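Local coordinates for surface layer protein (Geobacillus stearothermophilus, PDB 4UJ7), which probably self-assembles into the surface layer that coats the bacterial cell, the chain here being its fifth and sixth domains, the latter binding calcium, at residues E59-S64 and V102-G107; V136-Y141 and G209-E214; S174-N179 and V183-D188. One frame throughout, in Å; residues are numbered along the deposited sequence. Where two conformers were deposited one is given.

The three contacts divide between two immunoglobulin-like domains. Interaction 1 stands apart in the first, away from the calcium sites, its centre about 25 Å from that of interaction 2 and about 26 Å from that of interaction 3. Interactions 2 and 3 share the second domain, with centres about 11 Å apart, and the hairpin of interaction 3 falls in the chain between the strands joined by interaction 2. They meet along one sheet, where Ile186 N to Val136 O (2.8 Å) and Leu138 N to Tyr184 O (2.9 Å) are probable backbone hydrogen bonds. Calcium lies nearer interaction 2: the side chain of Val136 is about 5 Å from a bound ion, that of Val185 about 9 Å.

Interaction 1 (E59-S64 and V102-G107); sequences ETATVS and VNVVAG
Thr60 and Val104 mark the nearest backbone approach of the two segments, with their CA atoms 7.1 Å apart. At that separation the chains do not pair as neighbouring strands; they belong to different sheets and meet through side chains. Residues 59-60 lead into strand 61-65 from a loop or turn, while 102-105 is the closing part of strand 96-105, and the two strands run in broadly opposed directions without lying alongside one another.

Val104 carries most of the contact through a single methyl group. Its CG1 is turned anti to the backbone N (chi1 -176°), which leaves CG2 beside that N and directed at the other segment. There CG2 lies 3.6 Å from the carbonyl Thr60 O and 3.9 Å from the methyl Thr60 CG2, the two side chains sliding past each other in opposite directions. The same CG2 also approaches Ala61 CB, at 4.2 Å. Two residues earlier, Val102 has nearly the same torsion but uses its other branch: Val102 CG1 comes to 4.1 Å from Ala61 CB. One alanine methyl thus meets both valines, an instance of a small residue admitting branched neighbours where two sheets come together.

Backbone bonds stay mostly within each sheet: the backbone of Thr60 bonds to Val82 and Ala83, just past strand 74-81, that of Thr62 to Asn80 on it, and that of Val102 to Thr87; Ala61 O instead takes the Ser55 hydroxyl, from the opposing sheet. Around the contact, Val79 touches both Ala61 and Val102, and Ile89 also packs on Val102. Face-to-face packing of aliphatic side chains between sheets, here joining the edge strand 61-65 to strand 96-105, is the core arrangement of the beta-sandwich in a bacterial immunoglobulin-like (BIG2) domain.

Interaction 2 (V136-Y141 and G209-E214); sequences VQLKVY and GTVDVE
Val136 and Leu138 meet Val213 and Val211 through aliphatic branches alone, and no ring, amide or carboxylate presents a face or an edge across this contact. Flat groups lie beside it instead: the side chain of Asp119 borders Val136, and within its own sheet Leu138 meets the Tyr184 side chain at the CB end. What remains is a worked case of methyl groups joining two sheets.

The strands run in roughly opposite directions and diverge. Val136 and Val213 have their CA atoms 7.4 Å apart, whereas those of Leu138 and Val211 are 9.5 Å apart, and the side chains answer the difference. At the narrower end the two valines cross obliquely. Val213 CG1 is placed anti to its own carbonyl carbon (chi1 -61°) and settles against both methyls of its partner, 3.9 Å from Val136 CG1 and 4.1 Å from Val136 CG2. At the wider end a longer side chain spans the distance: Leu138 CD1 continues the extended chain (chi2 173°) and meets Val211 CG1 tip to tip at 4.1 Å. That methyl of Val211 stands in the crowded position between the backbone N and the carbonyl carbon, from which it reaches forward to the leucine.

Val117 touches both Leu138 and Val211 in the interior, and Leu199 packs on Val213. Glu214, whose side-chain end leads away from the contact, forms a salt bridge with Lys122. Two calcium sites adjoin the apolar contact: the side chain of Val136 is about 3 Å from that of the ligand Asp119, and that of Val213 about 4 Å from that of Glu197, which binds another ion. The arrangement is characteristic of the hydrophobic core of a BIG2 beta-sandwich, here with calcium-binding residues bordering one end.

Interaction 3 (S174-N179 and V183-D188); sequences SKSTAN and VYVITD
An antiparallel beta hairpin, strands 171-178 and 181-188 of the second BIG2 domain, pairs Ser174 with Val185, Lys175 with Tyr184 and Ser176 with Val183. The first and last are hydrogen-bonded pairs. Ser174 N gives a bond of 3.0 Å to Val185 O, and Val185 N returns one of 2.9 Å to Ser174 O, almost straight at 176°. Further along, Ser176 N donates to Val183 O at 2.8 Å, while Val183 N donates to Ser176 O at 3.0 Å.

The middle, non-hydrogen-bonded pair works through its side chains. Lys175 crosses one face of the Tyr184 ring, its CG lying 3.8 Å from the centroid and 22° off the ring normal in a CH-pi contact. The extended chain beyond continues along the rim, where Lys175 CE is 3.5 Å from Tyr184 CE2. The ring edge at CD1 and CE1 lies beside Ser174 N, near the ring plane. Tyr184 chi1 is -124°, away from the staggered positions, and with it the ring lies with one face against the Lys175 chain.

Both polar ends are engaged beyond the hairpin, Lys175 NZ with Asn155 O and Tyr184 OH with Ile159 N. Replacing Tyr184 by a leucine would probably leave Ile159 N without its hydroxyl partner and the Lys175 methylenes without a ring face to rest on.

On the other side of the sheet, Ser176 OG lies 3.7 Å from Val185 CG2. Nearby, a water donates to Val185 O at 2.8 Å and also bonds to Ser174 OG and Thr187 OG1, so this carbonyl receives both a backbone and a water hydrogen. The chemistry implies a division of labour: backbone bonds set the register, the aromatic face shelters an aliphatic chain whose ammonium group is hydrogen-bonded to a backbone carbonyl elsewhere, and a water links Ser174 OG, Thr187 OG1 and Val185 O.

Interaction 1 (E59-S64 and V102-G107)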
ATOM      1  N   GLU A  59       8.241  22.092  -3.270  1.00 23.24           N
ATOM      2  CA  GLU A  59       8.549  22.212  -4.695  0.50 23.71           C
ATOM      3  C   GLU A  59       9.169  20.924  -5.253  1.00 23.51           C
ATOM      4  O   GLU A  59       9.106  20.682  -6.457  1.00 24.21           O
ATOM      5  CB  GLU A  59       9.426  23.438  -5.004  0.50 25.40           C
ATOM      6  CG  GLU A  59      10.901  23.294  -4.653  0.50 25.94           C
ATOM      7  CD  GLU A  59      11.228  23.781  -3.253  0.50 27.68           C
ATOM      8  OE1 GLU A  59      10.334  23.761  -2.378  0.50 28.09           O
ATOM      9  OE2 GLU A  59      12.387  24.188  -3.024  0.50 28.50           O
ATOM     10  N   THR A  60       9.741  20.103  -4.362  1.00 21.42           N
ATOM     11  CA  THR A  60      10.338  18.809  -4.716  1.00 19.93           C
ATOM     12  C   THR A  60       9.320  17.672  -4.596  1.00 18.52           C
ATOM     13  O   THR A  60       9.145  16.904  -5.537  1.00 17.41           O
ATOM     14  CB  THR A  60      11.588  18.510  -3.862  1.00 21.05           C
ATOM     15  OG1 THR A  60      12.563  19.543  -4.083  1.00 23.03           O
ATOM     16  CG2 THR A  60      12.202  17.154  -4.241  1.00 21.02           C
ATOM     17  N   ALA A  61       8.654  17.590  -3.442  1.00 17.83           N
ATOM     18  CA  ALA A  61       7.653  16.544  -3.194  1.00 16.58           C
ATOM     19  C   ALA A  61       6.580  17.049  -2.249  1.00 15.47           C
ATOM     20  O   ALA A  61       6.869  17.792  -1.323  1.00 15.41           O
ATOM     21  CB  ALA A  61       8.299  15.292  -2.588  1.00 17.87           C
ATOM     22  N   THR A  62       5.345  16.617  -2.483  1.00 15.43           N
ATOM     23  CA  THR A  62       4.265  16.862  -1.525  1.00 16.06           C
ATOM     24  C   THR A  62       3.820  15.570  -0.853  1.00 15.22           C
ATOM     25  O   THR A  62       4.156  14.470  -1.318  1.00 15.26           O
ATOM     26  CB  THR A  62       3.045  17.546  -2.164  1.00 16.68           C
ATOM     27  OG1 THR A  62       2.534  16.723  -3.207  1.00 17.70           O
ATOM     28  CG2 THR A  62       3.432  18.904  -2.748  1.00 17.36           C
ATOM     29  N   VAL A  63       3.064  15.702   0.231  1.00 14.89           N
ATOM     30  CA  VAL A  63       2.749  14.542   1.059  1.00 14.97           C
ATOM     31  C   VAL A  63       1.351  14.629   1.660  1.00 15.15           C
ATOM     32  O   VAL A  63       0.837  15.727   1.923  1.00 17.00           O
ATOM     33  CB  VAL A  63       3.819  14.353   2.159  1.00 14.87           C
ATOM     34  CG1 VAL A  63       3.748  15.464   3.203  1.00 15.46           C
ATOM     35  CG2 VAL A  63       3.706  12.979   2.807  1.00 15.25           C
ATOM     36  N   SER A  64       0.722  13.469   1.853  1.00 14.55           N
ATOM     37  CA  SER A  64      -0.558  13.405   2.530  1.00 14.02           C
ATOM     38  C   SER A  64      -0.629  12.115   3.330  1.00 13.55           C
ATOM     39  O   SER A  64       0.224  11.235   3.172  1.00 13.45           O
ATOM     40  CB  SER A  64      -1.705  13.478   1.522  1.00 13.93           C
ATOM     41  OG  SER A  64      -1.652  12.373   0.632  1.00 16.02           O
ATOM     42  N   VAL A 102      13.499  11.399   0.983  1.00 17.72           N
ATOM     43  CA  VAL A 102      12.786  11.369  -0.300  1.00 18.47           C
ATOM     44  C   VAL A 102      13.712  11.792  -1.429  1.00 19.26           C
ATOM     45  O   VAL A 102      14.366  12.825  -1.329  1.00 20.15           O
ATOM     46  CB  VAL A 102      11.571  12.332  -0.329  1.00 18.58           C
ATOM     47  CG1 VAL A 102      10.847  12.253  -1.665  1.00 18.55           C
ATOM     48  CG2 VAL A 102      10.602  12.024   0.794  1.00 17.87           C
ATOM     49  N   ASN A 103      13.752  10.989  -2.490  1.00 19.81           N
ATOM     50  CA  ASN A 103      14.501  11.334  -3.689  0.50 20.47           C
ATOM     51  C   ASN A 103      13.578  11.273  -4.904  1.00 20.55           C
ATOM     52  O   ASN A 103      12.929  10.242  -5.174  1.00 20.17           O
ATOM     53  CB  ASN A 103      15.713  10.403  -3.848  0.50 22.21           C
ATOM     54  CG  ASN A 103      16.746  10.940  -4.823  0.50 23.05           C
ATOM     55  OD1 ASN A 103      16.957  12.151  -4.928  0.50 24.40           O
ATOM     56  ND2 ASN A 103      17.404  10.034  -5.536  0.50 23.60           N
ATOM     57  N   VAL A 104      13.497  12.397  -5.616  1.00 20.74           N
ATOM     58  CA  VAL A 104      12.697  12.499  -6.831  1.00 20.42           C
ATOM     59  C   VAL A 104      13.660  12.561  -8.001  1.00 21.62           C
ATOM     60  O   VAL A 104      14.542  13.412  -8.034  1.00 22.67           O
ATOM     61  CB  VAL A 104      11.772  13.741  -6.828  1.00 20.06           C
ATOM     62  CG1 VAL A 104      10.894  13.749  -8.073  1.00 20.10           C
ATOM     63  CG2 VAL A 104      10.893  13.763  -5.584  1.00 19.65           C
ATOM     64  N   VAL A 105      13.503  11.631  -8.932  1.00 22.01           N
ATOM     65  CA  VAL A 105      14.458  11.468 -10.035  1.00 22.78           C
ATOM     66  C   VAL A 105      13.771  11.614 -11.390  1.00 23.15           C
ATOM     67  O   VAL A 105      12.544  11.678 -11.479  1.00 22.53           O
ATOM     68  CB  VAL A 105      15.178  10.102  -9.955  1.00 23.29           C
ATOM     69  CG1 VAL A 105      15.925   9.962  -8.635  1.00 24.53           C
ATOM     70  CG2 VAL A 105      14.193   8.948 -10.147  1.00 24.35           C
ATOM     71  N   ALA A 106      14.569  11.677 -12.453  1.00 23.52           N
ATOM     72  CA  ALA A 106      14.040  11.663 -13.797  1.00 23.63           C
ATOM     73  C   ALA A 106      13.368  10.325 -14.076  1.00 23.72           C
ATOM     74  O   ALA A 106      12.264  10.274 -14.632  1.00 23.70           O
ATOM     75  CB  ALA A 106      15.157  11.922 -14.811  1.00 26.09           C
ATOM     76  N   GLY A 107      14.032   9.249 -13.664  1.00 23.48           N
ATOM     77  CA  GLY A 107      13.523   7.896 -13.870  1.00 23.30           C
ATOM     78  C   GLY A 107      14.075   7.229 -15.115  1.00 25.03           C
ATOM     79  O   GLY A 107      13.982   7.777 -16.218  1.00 24.84           O
TER

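Interaction 2 (V136-Y141 and G209-E214)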
ATOM      1  N   VAL A 136      -9.249  -6.709  -0.475  1.00 14.45           N
ATOM      2  CA  VAL A 136      -7.824  -6.450  -0.617  1.00 14.78           C
ATOM      3  C   VAL A 136      -7.708  -5.438  -1.735  1.00 15.13           C
ATOM      4  O   VAL A 136      -8.491  -5.452  -2.683  1.00 14.44           O
ATOM      5  CB  VAL A 136      -7.028  -7.738  -0.946  1.00 15.33           C
ATOM      6  CG1 VAL A 136      -5.578  -7.434  -1.303  1.00 15.39           C
ATOM      7  CG2 VAL A 136      -7.111  -8.708   0.227  1.00 16.49           C
ATOM      8  N   GLN A 137      -6.735  -4.543  -1.606  0.50 15.11           N
ATOM      9  CA  GLN A 137      -6.472  -3.536  -2.616  0.50 15.27           C
ATOM     10  C   GLN A 137      -5.054  -3.671  -3.120  0.50 15.01           C
ATOM     11  O   GLN A 137      -4.110  -3.709  -2.323  0.50 15.22           O
ATOM     12  CB  GLN A 137      -6.646  -2.150  -2.014  0.50 16.80           C
ATOM     13  CG  GLN A 137      -8.091  -1.739  -1.853  0.50 18.28           C
ATOM     14  CD  GLN A 137      -8.177  -0.282  -1.487  0.50 19.57           C
ATOM     15  OE1 GLN A 137      -7.602   0.155  -0.486  0.50 21.66           O
ATOM     16  NE2 GLN A 137      -8.846   0.485  -2.318  0.50 19.92           N
ATOM     17  N   LEU A 138      -4.911  -3.741  -4.441  1.00 14.56           N
ATOM     18  CA  LEU A 138      -3.605  -3.955  -5.084  1.00 14.39           C
ATOM     19  C   LEU A 138      -3.257  -2.862  -6.078  1.00 14.41           C
ATOM     20  O   LEU A 138      -4.129  -2.338  -6.777  1.00 14.18           O
ATOM     21  CB  LEU A 138      -3.613  -5.290  -5.854  1.00 15.28           C
ATOM     22  CG  LEU A 138      -3.952  -6.539  -5.039  1.00 14.37           C
ATOM     23  CD1 LEU A 138      -4.081  -7.732  -5.978  1.00 15.89           C
ATOM     24  CD2 LEU A 138      -2.935  -6.824  -3.933  1.00 15.15           C
ATOM     25  N   LYS A 139      -1.969  -2.517  -6.130  1.00 14.95           N
ATOM     26  CA  LYS A 139      -1.433  -1.754  -7.253  1.00 16.03           C
ATOM     27  C   LYS A 139      -0.242  -2.514  -7.836  1.00 15.84           C
ATOM     28  O   LYS A 139       0.368  -3.347  -7.163  1.00 16.52           O
ATOM     29  CB  LYS A 139      -1.019  -0.337  -6.828  1.00 17.19           C
ATOM     30  CG  LYS A 139      -2.180   0.655  -6.811  1.00 18.24           C
ATOM     31  CD  LYS A 139      -1.678   2.023  -6.349  1.00 19.56           C
ATOM     32  CE  LYS A 139      -2.767   3.072  -6.488  1.00 19.20           C
ATOM     33  NZ  LYS A 139      -3.062   3.326  -7.914  1.00 19.38           N
ATOM     34  N   VAL A 140       0.050  -2.242  -9.100  1.00 16.89           N
ATOM     35  CA  VAL A 140       1.246  -2.789  -9.730  1.00 17.46           C
ATOM     36  C   VAL A 140       2.097  -1.629 -10.247  1.00 17.57           C
ATOM     37  O   VAL A 140       1.612  -0.812 -11.024  1.00 17.66           O
ATOM     38  CB  VAL A 140       0.917  -3.787 -10.865  1.00 18.13           C
ATOM     39  CG1 VAL A 140       2.198  -4.400 -11.424  1.00 18.93           C
ATOM     40  CG2 VAL A 140       0.012  -4.909 -10.356  1.00 18.30           C
ATOM     41  N   TYR A 141       3.345  -1.553  -9.771  1.00 17.73           N
ATOM     42  CA  TYR A 141       4.288  -0.506 -10.189  1.00 18.99           C
ATOM     43  C   TYR A 141       5.362  -1.007 -11.132  1.00 19.33           C
ATOM     44  O   TYR A 141       5.853  -2.134 -11.003  1.00 19.57           O
ATOM     45  CB  TYR A 141       4.988   0.106  -8.975  1.00 19.35           C
ATOM     46  CG  TYR A 141       4.058   0.764  -7.987  1.00 19.71           C
ATOM     47  CD1 TYR A 141       3.467   1.986  -8.271  1.00 20.74           C
ATOM     48  CD2 TYR A 141       3.762   0.148  -6.778  1.00 21.21           C
ATOM     49  CE1 TYR A 141       2.605   2.592  -7.369  1.00 21.01           C
ATOM     50  CE2 TYR A 141       2.904   0.736  -5.873  1.00 21.66           C
ATOM     51  CZ  TYR A 141       2.334   1.953  -6.175  1.00 21.21           C
ATOM     52  OH  TYR A 141       1.500   2.548  -5.263  1.00 23.94           O
ATOM     53  N   GLY A 209       3.974 -11.784 -12.267  1.00 21.48           N
ATOM     54  CA  GLY A 209       4.195 -12.406 -10.959  1.00 19.71           C
ATOM     55  C   GLY A 209       2.897 -12.899 -10.368  1.00 19.75           C
ATOM     56  O   GLY A 209       1.887 -12.924 -11.055  1.00 19.86           O
ATOM     57  N   THR A 210       2.947 -13.311  -9.104  1.00 19.33           N
ATOM     58  CA  THR A 210       1.766 -13.721  -8.345  1.00 19.67           C
ATOM     59  C   THR A 210       1.731 -13.063  -6.979  1.00 19.14           C
ATOM     60  O   THR A 210       2.761 -12.627  -6.461  1.00 18.99           O
ATOM     61  CB  THR A 210       1.667 -15.254  -8.168  1.00 20.05           C
ATOM     62  OG1 THR A 210       2.778 -15.732  -7.390  1.00 22.34           O
ATOM     63  CG2 THR A 210       1.609 -15.958  -9.520  1.00 21.41           C
ATOM     64  N   VAL A 211       0.537 -12.981  -6.397  1.00 18.41           N
ATOM     65  CA  VAL A 211       0.374 -12.530  -5.019  1.00 18.71           C
ATOM     66  C   VAL A 211      -0.719 -13.375  -4.371  1.00 18.63           C
ATOM     67  O   VAL A 211      -1.752 -13.651  -4.986  1.00 17.78           O
ATOM     68  CB  VAL A 211       0.065 -11.006  -4.933  1.00 18.64           C
ATOM     69  CG1 VAL A 211      -1.238 -10.648  -5.648  1.00 19.32           C
ATOM     70  CG2 VAL A 211       0.072 -10.515  -3.485  1.00 19.38           C
ATOM     71  N   ASP A 212      -0.477 -13.808  -3.139  1.00 19.38           N
ATOM     72  CA  ASP A 212      -1.456 -14.593  -2.408  1.00 21.06           C
ATOM     73  C   ASP A 212      -2.289 -13.673  -1.538  1.00 21.02           C
ATOM     74  O   ASP A 212      -1.750 -12.940  -0.707  1.00 25.67           O
ATOM     75  CB  ASP A 212      -0.764 -15.648  -1.541  1.00 22.83           C
ATOM     76  CG  ASP A 212      -0.321 -16.867  -2.333  1.00 24.73           C
ATOM     77  OD1 ASP A 212      -0.473 -16.903  -3.572  1.00 24.59           O
ATOM     78  OD2 ASP A 212       0.188 -17.812  -1.696  1.00 28.56           O
ATOM     79  N   VAL A 213      -3.600 -13.668  -1.750  1.00 17.79           N
ATOM     80  CA  VAL A 213      -4.516 -13.047  -0.802  1.00 17.08           C
ATOM     81  C   VAL A 213      -5.027 -14.096   0.177  1.00 16.80           C
ATOM     82  O   VAL A 213      -4.925 -15.291  -0.089  1.00 17.58           O
ATOM     83  CB  VAL A 213      -5.678 -12.299  -1.493  1.00 16.61           C
ATOM     84  CG1 VAL A 213      -5.113 -11.175  -2.359  1.00 18.28           C
ATOM     85  CG2 VAL A 213      -6.557 -13.248  -2.325  1.00 16.76           C
ATOM     86  N   GLU A 214      -5.527 -13.659   1.329  1.00 16.09           N
ATOM     87  CA  GLU A 214      -5.979 -14.596   2.355  1.00 17.07           C
ATOM     88  C   GLU A 214      -7.408 -14.297   2.776  1.00 16.92           C
ATOM     89  O   GLU A 214      -7.731 -13.157   3.130  1.00 17.08           O
ATOM     90  CB  GLU A 214      -5.057 -14.537   3.585  1.00 18.79           C
ATOM     91  CG  GLU A 214      -5.317 -15.646   4.606  1.00 21.20           C
ATOM     92  CD  GLU A 214      -4.468 -15.531   5.864  1.00 23.04           C
ATOM     93  OE1 GLU A 214      -3.598 -14.634   5.938  1.00 26.61           O
ATOM     94  OE2 GLU A 214      -4.683 -16.343   6.799  1.00 25.17           O
TER

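Interaction 3 (S174-N179 and V183-D188)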
ATOM      1  N   SER A 174     -11.431  -6.916  -9.534  1.00 16.53           N
ATOM      2  CA  SER A 174     -12.019  -5.898 -10.410  0.50 17.31           C
ATOM      3  C   SER A 174     -11.241  -4.583 -10.386  1.00 17.18           C
ATOM      4  O   SER A 174     -10.931  -4.079  -9.301  1.00 17.10           O
ATOM      5  CB  SER A 174     -13.442  -5.613  -9.943  0.50 18.37           C
ATOM      6  OG  SER A 174     -13.437  -5.247  -8.571  0.50 20.00           O
ATOM      7  N   LYS A 175     -10.953  -4.017 -11.559  1.00 16.91           N
ATOM      8  CA  LYS A 175     -10.304  -2.703 -11.641  1.00 18.59           C
ATOM      9  C   LYS A 175     -11.284  -1.612 -11.277  1.00 18.68           C
ATOM     10  O   LYS A 175     -12.390  -1.557 -11.815  1.00 20.17           O
ATOM     11  CB  LYS A 175      -9.810  -2.416 -13.058  1.00 21.14           C
ATOM     12  CG  LYS A 175      -8.609  -3.232 -13.461  1.00 24.15           C
ATOM     13  CD  LYS A 175      -8.141  -2.854 -14.857  1.00 25.69           C
ATOM     14  CE  LYS A 175      -7.118  -3.866 -15.322  1.00 26.47           C
ATOM     15  NZ  LYS A 175      -6.976  -3.920 -16.802  1.00 26.38           N
ATOM     16  N   SER A 176     -10.869  -0.731 -10.376  1.00 18.21           N
ATOM     17  CA  SER A 176     -11.684   0.411  -9.990  1.00 18.76           C
ATOM     18  C   SER A 176     -10.895   1.666 -10.303  1.00 18.18           C
ATOM     19  O   SER A 176      -9.860   1.911  -9.696  1.00 18.75           O
ATOM     20  CB  SER A 176     -12.043   0.334  -8.516  1.00 19.80           C
ATOM     21  OG  SER A 176     -12.820  -0.835  -8.298  1.00 23.67           O
ATOM     22  N   THR A 177     -11.377   2.431 -11.278  1.00 17.69           N
ATOM     23  CA  THR A 177     -10.630   3.569 -11.818  1.00 18.38           C
ATOM     24  C   THR A 177     -11.414   4.853 -11.634  1.00 18.24           C
ATOM     25  O   THR A 177     -12.585   4.932 -12.008  1.00 18.79           O
ATOM     26  CB  THR A 177     -10.343   3.364 -13.316  1.00 19.44           C
ATOM     27  OG1 THR A 177      -9.540   2.187 -13.475  1.00 21.02           O
ATOM     28  CG2 THR A 177      -9.594   4.560 -13.893  1.00 19.36           C
ATOM     29  N   ALA A 178     -10.763   5.852 -11.049  1.00 18.94           N
ATOM     30  CA  ALA A 178     -11.376   7.173 -10.898  1.00 20.38           C
ATOM     31  C   ALA A 178     -10.306   8.223 -10.969  1.00 21.73           C
ATOM     32  O   ALA A 178      -9.237   8.057 -10.395  1.00 21.09           O
ATOM     33  CB  ALA A 178     -12.131   7.277  -9.576  1.00 21.53           C
ATOM     34  N   ASN A 179     -10.606   9.311 -11.670  1.00 23.77           N
ATOM     35  CA  ASN A 179      -9.695  10.460 -11.743  1.00 26.05           C
ATOM     36  C   ASN A 179      -8.290  10.052 -12.199  1.00 26.20           C
ATOM     37  O   ASN A 179      -7.296  10.611 -11.740  1.00 26.30           O
ATOM     38  CB  ASN A 179      -9.631  11.213 -10.390  1.00 29.04           C
ATOM     39  CG  ASN A 179     -10.999  11.407  -9.749  1.00 30.87           C
ATOM     40  OD1 ASN A 179     -11.917  11.935 -10.366  1.00 32.14           O
ATOM     41  ND2 ASN A 179     -11.139  10.966  -8.497  1.00 34.01           N
ATOM     42  N   VAL A 183      -7.135   1.108  -8.820  1.00 15.20           N
ATOM     43  CA  VAL A 183      -6.828   0.103  -7.784  1.00 15.16           C
ATOM     44  C   VAL A 183      -7.489  -1.212  -8.201  1.00 14.45           C
ATOM     45  O   VAL A 183      -8.628  -1.205  -8.688  1.00 14.28           O
ATOM     46  CB  VAL A 183      -7.347   0.556  -6.397  1.00 15.74           C
ATOM     47  CG1 VAL A 183      -7.071  -0.484  -5.334  1.00 16.81           C
ATOM     48  CG2 VAL A 183      -6.717   1.894  -6.013  1.00 16.15           C
ATOM     49  N   TYR A 184      -6.792  -2.341  -8.031  1.00 14.83           N
ATOM     50  CA  TYR A 184      -7.440  -3.631  -8.270  1.00 15.06           C
ATOM     51  C   TYR A 184      -8.042  -4.095  -6.937  1.00 15.23           C
ATOM     52  O   TYR A 184      -7.319  -4.261  -5.946  1.00 16.41           O
ATOM     53  CB  TYR A 184      -6.417  -4.648  -8.778  1.00 15.73           C
ATOM     54  CG  TYR A 184      -6.765  -5.299 -10.104  1.00 16.27           C
ATOM     55  CD1 TYR A 184      -7.863  -6.157 -10.215  1.00 16.66           C
ATOM     56  CD2 TYR A 184      -5.988  -5.061 -11.247  1.00 16.83           C
ATOM     57  CE1 TYR A 184      -8.192  -6.763 -11.417  1.00 17.37           C
ATOM     58  CE2 TYR A 184      -6.302  -5.672 -12.462  1.00 18.00           C
ATOM     59  CZ  TYR A 184      -7.404  -6.523 -12.544  1.00 18.21           C
ATOM     60  OH  TYR A 184      -7.738  -7.137 -13.741  1.00 19.42           O
ATOM     61  N   VAL A 185      -9.357  -4.269  -6.913  1.00 14.02           N
ATOM     62  CA  VAL A 185     -10.085  -4.540  -5.675  1.00 13.69           C
ATOM     63  C   VAL A 185     -10.512  -5.996  -5.677  1.00 14.11           C
ATOM     64  O   VAL A 185     -11.193  -6.461  -6.602  1.00 14.63           O
ATOM     65  CB  VAL A 185     -11.285  -3.595  -5.522  1.00 13.99           C
ATOM     66  CG1 VAL A 185     -12.047  -3.893  -4.235  1.00 13.63           C
ATOM     67  CG2 VAL A 185     -10.821  -2.143  -5.537  1.00 15.03           C
ATOM     68  N   ILE A 186     -10.102  -6.701  -4.628  1.00 13.49           N
ATOM     69  CA  ILE A 186     -10.390  -8.128  -4.478  1.00 13.02           C
ATOM     70  C   ILE A 186     -11.456  -8.295  -3.388  1.00 13.45           C
ATOM     71  O   ILE A 186     -11.313  -7.763  -2.282  1.00 14.40           O
ATOM     72  CB  ILE A 186      -9.104  -8.905  -4.067  1.00 12.37           C
ATOM     73  CG1 ILE A 186      -7.856  -8.444  -4.857  1.00 12.77           C
ATOM     74  CG2 ILE A 186      -9.344 -10.407  -4.209  1.00 13.21           C
ATOM     75  CD1 ILE A 186      -8.008  -8.544  -6.361  1.00 13.66           C
ATOM     76  N   THR A 187     -12.521  -9.037  -3.686  1.00 13.26           N
ATOM     77  CA  THR A 187     -13.592  -9.270  -2.704  1.00 13.61           C
ATOM     78  C   THR A 187     -13.975 -10.746  -2.674  1.00 13.44           C
ATOM     79  O   THR A 187     -13.691 -11.488  -3.619  1.00 13.39           O
ATOM     80  CB  THR A 187     -14.839  -8.446  -3.043  1.00 14.21           C
ATOM     81  OG1 THR A 187     -15.215  -8.706  -4.401  1.00 15.55           O
ATOM     82  CG2 THR A 187     -14.593  -6.927  -2.843  1.00 14.90           C
ATOM     83  N   ASP A 188     -14.605 -11.174  -1.583  1.00 13.75           N
ATOM     84  CA  ASP A 188     -15.116 -12.551  -1.449  1.00 14.97           C
ATOM     85  C   ASP A 188     -16.210 -12.782  -2.489  1.00 15.14           C
ATOM     86  O   ASP A 188     -17.018 -11.899  -2.772  1.00 15.57           O
ATOM     87  CB  ASP A 188     -15.682 -12.740  -0.045  1.00 15.92           C
ATOM     88  CG  ASP A 188     -16.057 -14.180   0.264  1.00 16.76           C
ATOM     89  OD1 ASP A 188     -15.567 -15.104  -0.406  1.00 16.91           O
ATOM     90  OD2 ASP A 188     -16.808 -14.377   1.259  1.00 20.36           O
TER
HETATM   91  O   HOH W   1     -13.952  -7.046  -6.377  1.00 15.45           O